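Local atomic coordinates of 6-phosphogluconolactonase (Leishmania braziliensis, PDB entry 3CSS), a protein that probably hydrolyses 6-phosphogluconolactone to 6-phosphogluconate, the second step in the oxidative stage of the pentose phosphate pathway. Residues 97-101 and 102-106; 24-27 and 28-31; 136-140 and 141-145; 89-93 and 94-98; 62-66 and 67-71. One frame throughout, in Å; residues are numbered along the deposited sequence.

Contact 1: 97-101 and 102-106; sequences RDVPS and SDVIS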
loop_
_atom_site.group_PDB
_atom_site.type_symbol
_atom_site.label_atom_id
_atom_site.label_comp_id
_atom_site.label_asym_id
_atom_site.label_seq_id
_atom_site.Cartn_x
_atom_site.Cartn_y
_atom_site.Cartn_z
ATOM N N ARG A 97 12.514 12.334 4.412
ATOM C CA ARG A 97 13.367 13.272 5.147
ATOM C C ARG A 97 13.478 14.633 4.432
ATOM O O ARG A 97 13.635 15.669 5.093
ATOM C CB ARG A 97 14.751 12.654 5.396
ATOM C CG ARG A 97 15.520 12.275 4.140
ATOM C CD ARG A 97 16.706 11.391 4.456
ATOM N NE ARG A 97 17.411 10.949 3.248
ATOM C CZ ARG A 97 18.412 11.602 2.660
ATOM N NH1 ARG A 97 18.838 12.759 3.131
ATOM N NH2 ARG A 97 18.974 11.097 1.565
ATOM N N ASP A 98 13.389 14.643 3.101
ATOM C CA ASP A 98 13.528 15.880 2.320
ATOM C C ASP A 98 12.240 16.306 1.603
ATOM O O ASP A 98 12.275 17.173 0.725
ATOM C CB ASP A 98 14.692 15.744 1.333
ATOM C CG ASP A 98 16.039 15.645 2.036
ATOM O OD1 ASP A 98 16.275 16.403 3.014
ATOM O OD2 ASP A 98 16.882 14.823 1.616
ATOM N N VAL A 99 11.114 15.716 2.011
ATOM C CA VAL A 99 9.784 16.096 1.532
ATOM C C VAL A 99 9.142 16.978 2.607
ATOM O O VAL A 99 9.258 16.690 3.805
ATOM C CB VAL A 99 8.880 14.849 1.248
ATOM C CG1 VAL A 99 7.459 15.270 0.893
ATOM C CG2 VAL A 99 9.469 13.985 0.119
ATOM N N PRO A 100 8.477 18.073 2.193
ATOM C CA PRO A 100 7.830 18.944 3.177
ATOM C C PRO A 100 6.820 18.191 4.035
ATOM O O PRO A 100 6.049 17.378 3.514
ATOM C CB PRO A 100 7.151 20.017 2.314
ATOM C CG PRO A 100 7.879 19.988 1.009
ATOM C CD PRO A 100 8.260 18.545 0.814
ATOM N N SER A 101 6.844 18.451 5.345
ATOM C CA SER A 101 5.974 17.751 6.299
ATOM C C SER A 101 4.514 17.929 5.934
ATOM O O SER A 101 3.711 17.024 6.148
ATOM C CB SER A 101 6.190 18.259 7.730
ATOM O OG SER A 101 7.535 18.081 8.147
ATOM N N SER A 102 4.183 19.109 5.398
ATOM C CA SER A 102 2.816 19.432 4.967
ATOM C C SER A 102 2.268 18.503 3.888
ATOM O O SER A 102 1.049 18.406 3.727
ATOM C CB SER A 102 2.730 20.883 4.464
ATOM O OG SER A 102 3.502 21.093 3.289
ATOM N N ASP A 103 3.159 17.828 3.166
ATOM C CA ASP A 103 2.767 16.915 2.091
ATOM C C ASP A 103 2.670 15.455 2.534
ATOM O O ASP A 103 2.415 14.579 1.708
ATOM C CB ASP A 103 3.776 17.005 0.947
ATOM C CG ASP A 103 3.771 18.348 0.268
ATOM O OD1 ASP A 103 2.676 18.921 0.061
ATOM O OD2 ASP A 103 4.870 18.840 -0.044
ATOM N N VAL A 104 2.891 15.203 3.822
ATOM C CA VAL A 104 2.886 13.858 4.377
ATOM C C VAL A 104 1.868 13.754 5.518
ATOM O O VAL A 104 1.907 14.521 6.475
ATOM C CB VAL A 104 4.303 13.460 4.905
ATOM C CG1 VAL A 104 4.305 12.003 5.365
ATOM C CG2 VAL A 104 5.350 13.684 3.842
ATOM N N ILE A 105 0.970 12.787 5.415
ATOM C CA ILE A 105 -0.006 12.516 6.459
ATOM C C ILE A 105 0.574 11.502 7.440
ATOM O O ILE A 105 0.940 10.381 7.058
ATOM C CB ILE A 105 -1.352 12.022 5.866
ATOM C CG1 ILE A 105 -1.879 13.010 4.810
ATOM C CG2 ILE A 105 -2.388 11.806 6.960
ATOM C CD1 ILE A 105 -2.065 14.426 5.283
ATOM N N SER A 106 0.691 11.898 8.702
ATOM C CA SER A 106 1.292 11.035 9.709
ATOM C C SER A 106 0.257 10.140 10.383
ATOM O O SER A 106 -0.921 10.490 10.482
ATOM C CB SER A 106 2.015 11.874 10.767
ATOM O OG SER A 106 1.116 12.687 11.476
#
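The ring of Pro-100 lies against the carboxylate of Asp-103, a packing contact of ring carbons with one oxygen: CG of Pro-100 is 3.4 Å from Asp-103 OD2, and CB and CD are scarcely farther. Asp-103 CG sits beside its own backbone N (chi1 -66°), which folds the carboxylate back over the turn and onto the proline. The polar partner of OD2 is His-67, whose ND1 hydrogen-bonds to it and whose ring also touches Pro-100. The backbone of the turn is held by two successive bonds, each spanning three residues. Asp-103 N donates to Pro-100 O (2.9 Å), and Val-104 N donates to Ser-101 O (3.1 Å); both donors stand well above the acceptor's carbonyl plane. Next to the turn, Val-99 and Val-104 cross at about a right angle and touch through single methyls, CG1 of Val-99 lying 4.0 Å from CG2 of Val-104. Val-99 packs on Phe-71, and Val-104 on Leu-96. Repeated bonds from residue i+3 to residue i define a short 3-10 turn, set here in the loop that leads from helix 87-96 to backbone pairing of Asp-103 and Ile-105 with Phe-71.

Contact 2: 24-27 and 28-31; sequences VILA and AIDA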
loop_
_atom_site.group_PDB
_atom_site.type_symbol
_atom_site.label_atom_id
_atom_site.label_comp_id
_atom_site.label_asym_id
_atom_site.label_seq_id
_atom_site.Cartn_x
_atom_site.Cartn_y
_atom_site.Cartn_z
ATOM N N VAL A 24 5.221 5.277 -13.723
ATOM C CA VAL A 24 3.792 5.393 -13.442
ATOM C C VAL A 24 3.495 6.624 -12.571
ATOM O O VAL A 24 2.599 7.414 -12.874
ATOM C CB VAL A 24 3.241 4.132 -12.758
ATOM C CG1 VAL A 24 1.760 4.352 -12.366
ATOM C CG2 VAL A 24 3.397 2.897 -13.660
ATOM N N ILE A 25 4.280 6.809 -11.514
ATOM C CA ILE A 25 4.134 7.970 -10.638
ATOM C C ILE A 25 4.335 9.280 -11.410
ATOM O O ILE A 25 3.504 10.203 -11.321
ATOM C CB ILE A 25 5.098 7.885 -9.438
ATOM C CG1 ILE A 25 4.712 6.694 -8.554
ATOM C CG2 ILE A 25 5.076 9.183 -8.643
ATOM C CD1 ILE A 25 5.813 6.249 -7.575
ATOM N N LEU A 26 5.416 9.366 -12.187
ATOM C CA LEU A 26 5.690 10.599 -12.953
ATOM C C LEU A 26 4.641 10.888 -14.028
ATOM O O LEU A 26 4.349 12.049 -14.299
ATOM C CB LEU A 26 7.070 10.550 -13.602
ATOM C CG LEU A 26 8.269 10.433 -12.665
ATOM C CD1 LEU A 26 9.552 10.383 -13.469
ATOM C CD2 LEU A 26 8.299 11.541 -11.626
ATOM N N ALA A 27 4.083 9.835 -14.623
ATOM C CA ALA A 27 3.012 9.959 -15.618
ATOM C C ALA A 27 1.770 10.592 -14.985
ATOM O O ALA A 27 1.172 11.506 -15.555
ATOM C CB ALA A 27 2.669 8.584 -16.196
ATOM N N ALA A 28 1.407 10.120 -13.793
ATOM C CA ALA A 28 0.251 10.652 -13.062
ATOM C C ALA A 28 0.451 12.122 -12.668
ATOM O O ALA A 28 -0.491 12.924 -12.739
ATOM C CB ALA A 28 -0.045 9.793 -11.832
ATOM N N ILE A 29 1.677 12.474 -12.278
ATOM C CA ILE A 29 2.015 13.855 -11.924
ATOM C C ILE A 29 1.956 14.774 -13.147
ATOM O O ILE A 29 1.399 15.861 -13.067
ATOM C CB ILE A 29 3.419 13.976 -11.282
ATOM C CG1 ILE A 29 3.439 13.295 -9.907
ATOM C CG2 ILE A 29 3.832 15.458 -11.153
ATOM C CD1 ILE A 29 4.827 13.099 -9.333
ATOM N N ASP A 30 2.533 14.337 -14.266
ATOM C CA ASP A 30 2.526 15.132 -15.494
ATOM C C ASP A 30 1.137 15.204 -16.136
ATOM O O ASP A 30 0.827 16.182 -16.818
ATOM C CB ASP A 30 3.539 14.596 -16.510
ATOM C CG ASP A 30 3.876 15.620 -17.591
ATOM O OD1 ASP A 30 4.634 16.573 -17.296
ATOM O OD2 ASP A 30 3.380 15.475 -18.731
ATOM N N ALA A 31 0.306 14.188 -15.909
ATOM C CA ALA A 31 -1.032 14.133 -16.503
ATOM C C ALA A 31 -2.087 14.967 -15.768
ATOM O O ALA A 31 -3.222 15.067 -16.240
ATOM C CB ALA A 31 -1.506 12.689 -16.615
#
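Ile-25 and Ile-29, one helical turn apart, carry the apolar part of this contact. Their side chains lie side by side and point the same way, with the CG2 methyl of Ile-25 4.0 Å from the CD1 methyl of Ile-29. The torsions explain which branches meet: in Ile-25 CG2 is anti to the backbone N and leans forward beside the carbonyl carbon, whereas in Ile-29 the longer CG1 branch lies beside the backbone N (chi1 -67°) and reaches back toward the preceding turn. On its way that branch passes over a carbonyl, CG1 of Ile-29 coming within 3.4 Å of Ile-25 O. Leu-26 adds a looser touch, its CD2 being 4.4 Å from the same CD1 of Ile-29.

The polar part is all main chain. Four successive bonds of 2.8 to 3.1 Å join residue i+4 to residue i: Ala-28 N to Val-24 O, Ile-29 N to Ile-25 O, Asp-30 N to Leu-26 O and Ala-31 N to Ala-27 O. The first three are fairly straight; the last is short but more bent, 136° at the hydrogen. Ala-28 CB lies 3.6 Å from Ile-25 O, next to the bonded carbonyls.

This is the C-terminal part of helix 14-30. Ile-25 and Ala-28 face Ile-158 of strand 158-162, Ile-29 rests on Ala-68 just before strand 69-77, Leu-26 reaches Asp-60 in the loop after helix 50-59, and Ala-27 and Asp-30 lie on the exposed side.

Contact 3: 136-140 and 141-145; sequences KLLNC and LPCKQ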
loop_
_atom_site.group_PDB
_atom_site.type_symbol
_atom_site.label_atom_id
_atom_site.label_comp_id
_atom_site.label_asym_id
_atom_site.label_seq_id
_atom_site.Cartn_x
_atom_site.Cartn_y
_atom_site.Cartn_z
ATOM N N LYS A 136 -8.158 11.465 9.999
ATOM C CA LYS A 136 -7.170 12.302 9.330
ATOM C C LYS A 136 -7.293 12.194 7.810
ATOM O O LYS A 136 -7.265 13.204 7.114
ATOM C CB LYS A 136 -5.751 11.940 9.794
ATOM C CG LYS A 136 -4.843 13.095 9.917
ATOM C CD LYS A 136 -3.433 12.682 10.268
ATOM C CE LYS A 136 -3.167 12.698 11.761
ATOM N NZ LYS A 136 -1.711 12.598 12.019
ATOM N N LEU A 137 -7.445 10.969 7.298
ATOM C CA LEU A 137 -7.563 10.748 5.852
ATOM C C LEU A 137 -8.828 11.421 5.297
ATOM O O LEU A 137 -8.788 12.095 4.274
ATOM C CB LEU A 137 -7.561 9.247 5.525
ATOM C CG LEU A 137 -6.237 8.499 5.782
ATOM C CD1 LEU A 137 -6.430 6.989 5.538
ATOM C CD2 LEU A 137 -5.050 9.079 4.932
ATOM N N LEU A 138 -9.935 11.259 6.006
ATOM C CA LEU A 138 -11.216 11.804 5.553
ATOM C C LEU A 138 -11.205 13.335 5.580
ATOM O O LEU A 138 -11.949 13.977 4.835
ATOM C CB LEU A 138 -12.347 11.248 6.399
ATOM C CG LEU A 138 -12.697 9.776 6.184
ATOM C CD1 LEU A 138 -13.621 9.280 7.285
ATOM C CD2 LEU A 138 -13.317 9.533 4.817
ATOM N N ASN A 139 -10.357 13.907 6.432
ATOM C CA ASN A 139 -10.225 15.369 6.572
ATOM C C ASN A 139 -9.234 15.995 5.584
ATOM O O ASN A 139 -9.380 17.157 5.218
ATOM C CB ASN A 139 -9.755 15.704 7.990
ATOM C CG ASN A 139 -10.878 15.672 9.021
ATOM O OD1 ASN A 139 -12.072 15.634 8.690
ATOM N ND2 ASN A 139 -10.491 15.756 10.295
ATOM N N CYS A 140 -8.224 15.234 5.160
ATOM C CA CYS A 140 -7.080 15.796 4.414
ATOM C C CYS A 140 -6.981 15.387 2.951
ATOM O O CYS A 140 -6.261 16.038 2.193
ATOM C CB CYS A 140 -5.765 15.405 5.088
ATOM S SG CYS A 140 -5.618 16.012 6.769
ATOM N N LEU A 141 -7.633 14.272 2.579
ATOM C CA LEU A 141 -7.638 13.794 1.203
ATOM C C LEU A 141 -8.944 14.126 0.448
ATOM O O LEU A 141 -9.982 14.408 1.066
ATOM C CB LEU A 141 -7.403 12.273 1.162
ATOM C CG LEU A 141 -5.963 11.767 1.181
ATOM C CD1 LEU A 141 -5.178 12.336 2.374
ATOM C CD2 LEU A 141 -5.976 10.229 1.170
ATOM N N PRO A 142 -8.884 14.113 -0.898
ATOM C CA PRO A 142 -10.100 14.154 -1.694
ATOM C C PRO A 142 -10.915 12.896 -1.427
ATOM O O PRO A 142 -10.379 11.787 -1.485
ATOM C CB PRO A 142 -9.594 14.147 -3.149
ATOM C CG PRO A 142 -8.145 14.175 -3.086
ATOM C CD PRO A 142 -7.713 13.785 -1.725
ATOM N N CYS A 143 -12.201 13.083 -1.126
ATOM C CA CYS A 143 -13.091 11.971 -0.803
ATOM C C CYS A 143 -14.332 12.014 -1.667
ATOM O O CYS A 143 -14.728 13.094 -2.169
ATOM C CB CYS A 143 -13.485 12.008 0.684
ATOM S SG CYS A 143 -12.103 11.803 1.818
ATOM N N LYS A 144 -14.957 10.857 -1.810
ATOM C CA LYS A 144 -16.255 10.747 -2.442
ATOM C C LYS A 144 -17.179 9.856 -1.617
ATOM O O LYS A 144 -16.731 8.996 -0.875
ATOM C CB LYS A 144 -16.092 10.250 -3.872
ATOM C CG LYS A 144 -15.557 11.351 -4.787
ATOM C CD LYS A 144 -15.932 11.123 -6.240
ATOM C CE LYS A 144 -16.362 12.409 -6.916
ATOM N NZ LYS A 144 -16.832 12.132 -8.295
ATOM N N GLN A 145 -18.483 10.092 -1.733
ATOM C CA GLN A 145 -19.457 9.295 -1.003
ATOM C C GLN A 145 -19.465 7.877 -1.536
ATOM O O GLN A 145 -19.374 7.671 -2.741
ATOM C CB GLN A 145 -20.846 9.895 -1.130
ATOM C CG GLN A 145 -21.879 9.154 -0.268
ATOM C CD GLN A 145 -22.659 10.073 0.644
ATOM O OE1 GLN A 145 -22.525 11.283 0.574
ATOM N NE2 GLN A 145 -23.512 9.493 1.491
HETATM O O HOH W 1 -11.445 15.708 2.917
#
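Leu-137 O receives the N-H of Leu-141 at 3.0 Å in a nearly straight bond (157°), and the N-H of Cys-140 reaches the same oxygen in a weak one. The first is the one i+4 to i backbone bond that links the two segments. Leu-141 then leaves helical geometry, its CB still lying close over Leu-137 O. A water bridges two further carbonyl oxygens: it donates to Leu-138 O at 2.6 Å and to Leu-141 O at 2.7 Å, so two carbonyls are satisfied where the chain peels away from the helix.

On the buried side, Leu-137 and Leu-141 lie side by side, pointing the same way, and meet branch to branch, CD2 of Leu-137 being 4.0 Å from CD2 of Leu-141. The other methyl of Leu-141 turns back along the main chain, CD1 lying 3.6 Å from Cys-140 C. Farther on, the thiol of Cys-143 swings toward the helix. Set beside its own backbone N by chi1 (-63°), SG touches two parts of Leu-138, 3.7 Å from its O and 4.0 Å from its CD2 methyl.

The turn joins helix 123-140 to strand 143-145, which pairs antiparallel with strand 152-154. Leu-141 is packed between the main sheet and this two-stranded sheet, touching Gln-70 and Ile-72 of strand 69-77, Val-40 of strand 39-43 and Pro-154, while Leu-137 rests on Ile-72 and Val-185.

Contact 4: 89-93 and 94-98; sequences SMATK and ALLRD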
loop_
_atom_site.group_PDB
_atom_site.type_symbol
_atom_site.label_atom_id
_atom_site.label_comp_id
_atom_site.label_asym_id
_atom_site.label_seq_id
_atom_site.Cartn_x
_atom_site.Cartn_y
_atom_site.Cartn_z
ATOM N N SER A 89 9.871 4.877 9.077
ATOM C CA SER A 89 11.323 4.976 9.165
ATOM C C SER A 89 11.958 4.708 7.805
ATOM O O SER A 89 12.772 5.494 7.310
ATOM C CB SER A 89 11.868 3.973 10.173
ATOM O OG SER A 89 13.285 4.022 10.194
ATOM N N MET A 90 11.588 3.580 7.211
ATOM C CA MET A 90 12.128 3.206 5.919
ATOM C C MET A 90 11.879 4.299 4.875
ATOM O O MET A 90 12.793 4.695 4.162
ATOM C CB MET A 90 11.537 1.871 5.464
ATOM C CG MET A 90 12.077 1.390 4.131
ATOM S SD MET A 90 11.161 2.028 2.716
ATOM C CE MET A 90 9.568 1.242 2.944
ATOM N N ALA A 91 10.641 4.785 4.787
ATOM C CA ALA A 91 10.269 5.813 3.803
ATOM C C ALA A 91 10.979 7.147 4.042
ATOM O O ALA A 91 11.338 7.853 3.100
ATOM C CB ALA A 91 8.758 6.035 3.843
ATOM N N THR A 92 11.162 7.482 5.317
ATOM C CA THR A 92 11.833 8.717 5.722
ATOM C C THR A 92 13.306 8.688 5.335
ATOM O O THR A 92 13.805 9.642 4.733
ATOM C CB THR A 92 11.631 8.985 7.240
ATOM O OG1 THR A 92 10.251 9.256 7.490
ATOM C CG2 THR A 92 12.454 10.182 7.696
ATOM N N LYS A 93 14.003 7.605 5.675
ATOM C CA LYS A 93 15.420 7.465 5.338
ATOM C C LYS A 93 15.631 7.509 3.835
ATOM O O LYS A 93 16.580 8.142 3.343
ATOM C CB LYS A 93 16.006 6.174 5.908
ATOM C CG LYS A 93 16.132 6.168 7.417
ATOM C CD LYS A 93 16.859 4.924 7.890
ATOM C CE LYS A 93 16.769 4.765 9.410
ATOM N NZ LYS A 93 17.934 4.001 9.947
ATOM N N ALA A 94 14.735 6.845 3.107
ATOM C CA ALA A 94 14.854 6.763 1.664
ATOM C C ALA A 94 14.457 8.064 0.976
ATOM O O ALA A 94 15.040 8.402 -0.055
ATOM C CB ALA A 94 14.043 5.579 1.101
ATOM N N LEU A 95 13.488 8.799 1.537
ATOM C CA LEU A 95 12.850 9.873 0.773
ATOM C C LEU A 95 12.227 11.017 1.580
ATOM O O LEU A 95 12.487 12.191 1.294
ATOM C CB LEU A 95 11.790 9.255 -0.157
ATOM C CG LEU A 95 10.824 10.212 -0.863
ATOM C CD1 LEU A 95 11.574 11.087 -1.884
ATOM C CD2 LEU A 95 9.683 9.477 -1.527
ATOM N N LEU A 96 11.383 10.692 2.559
ATOM C CA LEU A 96 10.519 11.698 3.179
ATOM C C LEU A 96 11.278 12.679 4.056
ATOM O O LEU A 96 10.772 13.754 4.387
ATOM C CB LEU A 96 9.362 11.039 3.968
ATOM C CG LEU A 96 8.446 10.097 3.189
ATOM C CD1 LEU A 96 7.338 9.569 4.083
ATOM C CD2 LEU A 96 7.826 10.817 1.986
ATOM N N ARG A 97 12.514 12.334 4.412
ATOM C CA ARG A 97 13.367 13.272 5.147
ATOM C C ARG A 97 13.478 14.633 4.432
ATOM O O ARG A 97 13.635 15.669 5.093
ATOM C CB ARG A 97 14.751 12.654 5.396
ATOM C CG ARG A 97 15.520 12.275 4.140
ATOM C CD ARG A 97 16.706 11.391 4.456
ATOM N NE ARG A 97 17.411 10.949 3.248
ATOM C CZ ARG A 97 18.412 11.602 2.660
ATOM N NH1 ARG A 97 18.838 12.759 3.131
ATOM N NH2 ARG A 97 18.974 11.097 1.565
ATOM N N ASP A 98 13.389 14.643 3.101
ATOM C CA ASP A 98 13.528 15.880 2.320
ATOM C C ASP A 98 12.240 16.306 1.603
ATOM O O ASP A 98 12.275 17.173 0.725
ATOM C CB ASP A 98 14.692 15.744 1.333
ATOM C CG ASP A 98 16.039 15.645 2.036
ATOM O OD1 ASP A 98 16.275 16.403 3.014
ATOM O OD2 ASP A 98 16.882 14.823 1.616
#
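Ala-91 and Leu-96 form the tightly packed side of this helical end: the Ala-91 CB methyl is 3.8 Å from Leu-96 CD1. The Leu-96 side chain continues onto Phe-71 and Val-104. Ala-94 lies close on the preceding turn, its CB 3.4 Å from Met-90 O, and packs against Tyr-53 and Glu-54 of helix 50-59. The regular bond from Ala-94 N to Met-90 O is followed by a wider pi-type turn at 94-96, near the C-terminal end of helix 87-96. There Leu-96 N donates to Ala-91 O at 2.9 Å and Arg-97 N to Thr-92 O at 3.0 Å, each spanning five residues; the second lies in the carbonyl plane, on a lone pair. Leu-95 N makes only weak bonds within this turn.

The exposed side is formed by Lys-93 and Arg-97, the latter also touching His-57. With chi1 at 60°, CG of Arg-97 stands between the backbone N and the carbonyl carbon, and the extended chain passes across the last turn, beside Thr-92 O, until NE hydrogen-bonds to Lys-93 O (2.9 Å) from above the carbonyl plane. NH1 forms a salt bridge with Asp-98 OD2 by charge alone, the oxygen lying well out of the guanidinium plane; His-57 NE2 hydrogen-bonds to the same OD2.

Contact 5: 62-66 and 67-71; sequences ALLQQ and HAVQF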
loop_
_atom_site.group_PDB
_atom_site.type_symbol
_atom_site.label_atom_id
_atom_site.label_comp_id
_atom_site.label_asym_id
_atom_site.label_seq_id
_atom_site.Cartn_x
_atom_site.Cartn_y
_atom_site.Cartn_z
ATOM N N ALA A 62 12.724 17.806 -6.619
ATOM C CA ALA A 62 12.216 19.141 -6.945
ATOM C C ALA A 62 10.691 19.179 -7.080
ATOM O O ALA A 62 10.036 20.063 -6.530
ATOM C CB ALA A 62 12.882 19.657 -8.226
ATOM N N LEU A 63 10.136 18.217 -7.809
ATOM C CA LEU A 63 8.683 18.116 -7.968
ATOM C C LEU A 63 8.000 17.924 -6.616
ATOM O O LEU A 63 6.947 18.504 -6.353
ATOM C CB LEU A 63 8.312 16.972 -8.914
ATOM C CG LEU A 63 8.704 17.175 -10.377
ATOM C CD1 LEU A 63 8.422 15.920 -11.197
ATOM C CD2 LEU A 63 7.972 18.378 -10.948
ATOM N N LEU A 64 8.616 17.131 -5.745
ATOM C CA LEU A 64 8.044 16.827 -4.429
ATOM C C LEU A 64 8.121 18.030 -3.478
ATOM O O LEU A 64 7.186 18.299 -2.718
ATOM C CB LEU A 64 8.739 15.609 -3.825
ATOM C CG LEU A 64 8.764 14.361 -4.725
ATOM C CD1 LEU A 64 9.452 13.212 -3.986
ATOM C CD2 LEU A 64 7.361 13.927 -5.202
ATOM N N GLN A 65 9.227 18.764 -3.530
ATOM C CA GLN A 65 9.347 19.989 -2.729
ATOM C C GLN A 65 8.365 21.083 -3.206
ATOM O O GLN A 65 8.054 22.018 -2.458
ATOM C CB GLN A 65 10.819 20.450 -2.665
ATOM C CG GLN A 65 11.674 19.401 -1.926
ATOM C CD GLN A 65 13.124 19.764 -1.753
ATOM O OE1 GLN A 65 13.698 20.521 -2.543
ATOM N NE2 GLN A 65 13.742 19.205 -0.709
ATOM N N GLN A 66 7.866 20.944 -4.435
ATOM C CA GLN A 66 6.806 21.804 -4.984
ATOM C C GLN A 66 5.387 21.276 -4.681
ATOM O O GLN A 66 4.399 21.774 -5.237
ATOM C CB GLN A 66 6.964 21.913 -6.501
ATOM C CG GLN A 66 8.264 22.558 -6.985
ATOM C CD GLN A 66 8.611 22.157 -8.419
ATOM O OE1 GLN A 66 7.789 21.563 -9.128
ATOM N NE2 GLN A 66 9.833 22.473 -8.849
ATOM N N HIS A 67 5.302 20.256 -3.828
ATOM C CA HIS A 67 4.029 19.710 -3.345
ATOM C C HIS A 67 3.230 18.984 -4.442
ATOM O O HIS A 67 1.998 18.945 -4.391
ATOM C CB HIS A 67 3.170 20.806 -2.662
ATOM C CG HIS A 67 3.952 21.741 -1.783
ATOM N ND1 HIS A 67 4.629 21.316 -0.660
ATOM C CD2 HIS A 67 4.176 23.076 -1.871
ATOM C CE1 HIS A 67 5.231 22.346 -0.090
ATOM N NE2 HIS A 67 4.972 23.428 -0.806
ATOM N N ALA A 68 3.925 18.366 -5.402
ATOM C CA ALA A 68 3.247 17.598 -6.462
ATOM C C ALA A 68 2.530 16.339 -5.933
ATOM O O ALA A 68 1.576 15.863 -6.549
ATOM C CB ALA A 68 4.238 17.204 -7.546
ATOM N N VAL A 69 3.012 15.802 -4.811
ATOM C CA VAL A 69 2.508 14.550 -4.242
ATOM C C VAL A 69 2.100 14.737 -2.784
ATOM O O VAL A 69 2.819 15.369 -2.000
ATOM C CB VAL A 69 3.554 13.398 -4.315
ATOM C CG1 VAL A 69 3.020 12.134 -3.577
ATOM C CG2 VAL A 69 3.925 13.059 -5.768
ATOM N N GLN A 70 0.936 14.201 -2.442
ATOM C CA GLN A 70 0.513 14.043 -1.056
ATOM C C GLN A 70 0.715 12.573 -0.691
ATOM O O GLN A 70 0.074 11.697 -1.289
ATOM C CB GLN A 70 -0.950 14.432 -0.887
ATOM C CG GLN A 70 -1.488 14.205 0.530
ATOM C CD GLN A 70 -2.922 14.660 0.674
ATOM O OE1 GLN A 70 -3.786 14.241 -0.086
ATOM N NE2 GLN A 70 -3.176 15.532 1.647
ATOM N N PHE A 71 1.590 12.333 0.287
ATOM C CA PHE A 71 2.008 10.989 0.698
ATOM C C PHE A 71 1.202 10.508 1.907
ATOM O O PHE A 71 1.025 11.240 2.902
ATOM C CB PHE A 71 3.486 10.959 1.102
ATOM C CG PHE A 71 4.445 11.225 -0.013
ATOM C CD1 PHE A 71 4.974 10.175 -0.739
ATOM C CD2 PHE A 71 4.842 12.518 -0.315
ATOM C CE1 PHE A 71 5.878 10.389 -1.762
ATOM C CE2 PHE A 71 5.750 12.755 -1.349
ATOM C CZ PHE A 71 6.269 11.682 -2.074
HETATM O O HOH W 2 5.183 16.324 -2.800
#
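The His-67 ring lies with one face over the carbonyl of Gln-65, whose O sits 3.7 Å above the ring plane and over its centre; ND1 is hydrogen-bonded to Asp-103 OD2. The Phe-71 ring has the CG1 methyl of Val-69 over one face, 3.5 Å from its plane, and takes Leu-64 at its edge, where CD2 of the leucine is 4.0 Å from CZ. Leu-64 and Phe-71 cross at about a right angle. Leu-64 and Val-69 lie side by side, pointing the same way, with CD2 of Leu-64 3.6 Å from CG2 of Val-69. Leu-64 can meet both because its CG lies beside the backbone N (chi1 -53°), bringing the methyl end round toward the strand although CB points away from it.

The carbonyl of Leu-64 is used twice: it accepts the N-H of His-67 at 2.9 Å, from well above its plane, and a water at 2.8 Å that accepts from Val-69 N. Ala-68 N donates to Leu-63 O at 3.2 Å. His-67, with positive phi (69°), is the C-prime residue; these paired bonds form the Schellman motif that ends helix 61-65 and turns the chain into strand 69-77 of the Rossmann-like sheet.

In the fold
Contact 5 touches all four of the others. Contacts 1 and 5 have centres about 9 Å apart and are joined by Asp-103 O to Phe-71 N (2.8 Å). Contact 4 shares Arg-97 and Asp-98 with contact 1 and meets contact 5 where Leu-95 and Leu-96 pack on Phe-71 and where Gln-65 NE2 reaches Asp-98 O (2.9 Å). Contact 2 adds Ile-29 CD1, 3.7 Å from Val-69 CG2. Contact 3 joins by Gln-70 NE2 to Cys-140 O (3.2 Å) and, toward contact 1, Lys-136 NZ to Ser-106 O. Contact 2 does not touch contacts 1, 3 and 4 (nearest atoms about 11, 12 and 8 Å apart), nor does contact 3 touch contact 4 (about 12 Å).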